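Local coordinates for ABC transporter binding protein AcbH (Actinoplanes, PDB 3OO8) that binds beta-D-galactopyranose as the extracellular solute receptor of a bacterial ABC transporter, at residues A[68-71]-A[72-76]. The protein carries 2 engineered substitutions. Residues are numbered along the deposited sequence; the frame is centred on the assembly and turned at random. Where two conformers were deposited one is given.
Sequences NTFQ and NNISN
F70 and I74, one helical turn apart, supply the apolar contact of this stretch: CE2 of the F70 ring lies 4.0 Å from CD1 of I74, the two side chains running at a slant to each other. Both reach that point because F70 CG and I74 CG1 both stand trans to their own backbone N (chi1 -170° for F70), while I74 CG2, set between the backbone N and the carbonyl carbon, comes within 3.3 Å of Q71 O.

Along the backbone the pattern shifts within three residues. N72 N bonds N68 O at 2.9 Å, an ordinary i to i+4 helical bond. N73 N also meets T69 O at 2.9 Å and adds a weak, longer bond to F70 O, whereas I74 N passes over F70 O and bonds Q71 O at 3.2 Å, with the donor above the carbonyl plane. That i to i+3 step, together with N73 at phi/psi -97/4°, accompanies a kink in helix 67-79, where the amides of S75 and N76 have no bond to the preceding turn. Across the kink, ND2 of N76 donates to OD1 of N73 at 3.0 Å, in the carbonyl plane on a lone pair.

The helix follows strand 60-64 and precedes strand 85-89, both paired in parallel with strand 30-34, in a class 2 solute-binding fold. Q71, with H67 one turn earlier, belongs to the galactose site, which is without sugar here; a bound glycerol lies near the Q71 side chain. In the conformer given here, Q71 OE1 accepts a hydrogen bond from N35 ND2. F70 packs on T87, and I74 on W88, F97 and the galactose-binding R93, while T69 OG1 is hydrogen-bonded to D66 OD2.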
loop_
_atom_site.group_PDB
_atom_site.type_symbol
_atom_site.label_atom_id
_atom_site.label_comp_id
_atom_site.label_asym_id
_atom_site.label_seq_id
_atom_site.Cartn_x
_atom_site.Cartn_y
_atom_site.Cartn_z
ATOM N N ASN A 68 14.381 -2.526 9.705
ATOM C CA ASN A 68 13.951 -1.365 10.465
ATOM C C ASN A 68 15.050 -0.337 10.623
ATOM O O ASN A 68 14.803 0.855 10.512
ATOM C CB ASN A 68 13.382 -1.799 11.815
ATOM C CG ASN A 68 11.996 -2.386 11.681
ATOM O OD1 ASN A 68 11.367 -2.318 10.617
ATOM N ND2 ASN A 68 11.512 -2.986 12.759
ATOM N N THR A 69 16.263 -0.815 10.865
ATOM C CA THR A 69 17.425 0.061 10.975
ATOM C C THR A 69 17.657 0.863 9.713
ATOM O O THR A 69 17.926 2.058 9.787
ATOM C CB THR A 69 18.692 -0.722 11.303
ATOM O OG1 THR A 69 18.425 -1.510 12.466
ATOM C CG2 THR A 69 19.850 0.207 11.570
ATOM N N PHE A 70 17.594 0.189 8.560
ATOM C CA PHE A 70 17.770 0.871 7.273
ATOM C C PHE A 70 16.726 1.989 7.132
ATOM O O PHE A 70 17.057 3.117 6.737
ATOM C CB PHE A 70 17.618 -0.137 6.110
ATOM C CG PHE A 70 18.013 0.425 4.781
ATOM C CD1 PHE A 70 19.355 0.357 4.378
ATOM C CD2 PHE A 70 17.054 1.006 3.935
ATOM C CE1 PHE A 70 19.770 0.898 3.148
ATOM C CE2 PHE A 70 17.461 1.564 2.703
ATOM C CZ PHE A 70 18.806 1.483 2.312
ATOM N N GLN A 71 15.470 1.676 7.426
ATOM C CA GLN A 71 14.396 2.654 7.335
ATOM C C GLN A 71 14.762 3.849 8.229
ATOM O O GLN A 71 14.762 5.007 7.797
ATOM C CB GLN A 71 13.094 2.024 7.857
ATOM C CG GLN A 71 12.809 0.654 7.253
ATOM C CD GLN A 71 12.763 0.678 5.743
ATOM O OE1 GLN A 71 13.651 0.150 5.082
ATOM N NE2 GLN A 71 11.728 1.299 5.189
ATOM N N ASN A 72 15.121 3.539 9.467
ATOM C CA ASN A 72 15.389 4.594 10.463
ATOM C C ASN A 72 16.567 5.485 10.085
ATOM O O ASN A 72 16.577 6.671 10.437
ATOM C CB ASN A 72 15.577 3.999 11.862
ATOM C CG ASN A 72 14.289 3.476 12.461
ATOM O OD1 ASN A 72 13.184 3.884 12.083
ATOM N ND2 ASN A 72 14.429 2.564 13.424
ATOM N N ASN A 73 17.539 4.929 9.359
ATOM C CA ASN A 73 18.745 5.680 9.004
ATOM C C ASN A 73 18.721 6.313 7.619
ATOM O O ASN A 73 19.713 6.921 7.203
ATOM C CB ASN A 73 19.984 4.776 9.152
ATOM C CG ASN A 73 21.314 5.538 8.981
ATOM O OD1 ASN A 73 21.569 6.548 9.656
ATOM N ND2 ASN A 73 22.181 5.019 8.107
ATOM N N ILE A 74 17.604 6.206 6.909
ATOM C CA ILE A 74 17.594 6.627 5.499
ATOM C C ILE A 74 18.133 8.020 5.157
ATOM O O ILE A 74 18.943 8.162 4.246
ATOM C CB ILE A 74 16.212 6.357 4.820
ATOM C CG1 ILE A 74 16.295 6.517 3.299
ATOM C CG2 ILE A 74 15.102 7.223 5.423
ATOM C CD1 ILE A 74 17.200 5.524 2.634
ATOM N N SER A 75 17.677 9.056 5.859
ATOM C CA SER A 75 18.117 10.414 5.517
ATOM C C SER A 75 19.636 10.555 5.730
ATOM O O SER A 75 20.352 11.088 4.867
ATOM C CB SER A 75 17.323 11.447 6.336
ATOM O OG SER A 75 17.698 12.769 5.959
ATOM N N ASN A 76 20.130 10.065 6.865
ATOM C CA ASN A 76 21.567 10.129 7.182
ATOM C C ASN A 76 22.365 9.316 6.166
ATOM O O ASN A 76 23.439 9.726 5.706
ATOM C CB ASN A 76 21.834 9.558 8.580
ATOM C CG ASN A 76 23.308 9.631 8.980
ATOM O OD1 ASN A 76 23.935 10.690 8.908
ATOM N ND2 ASN A 76 23.860 8.511 9.412
#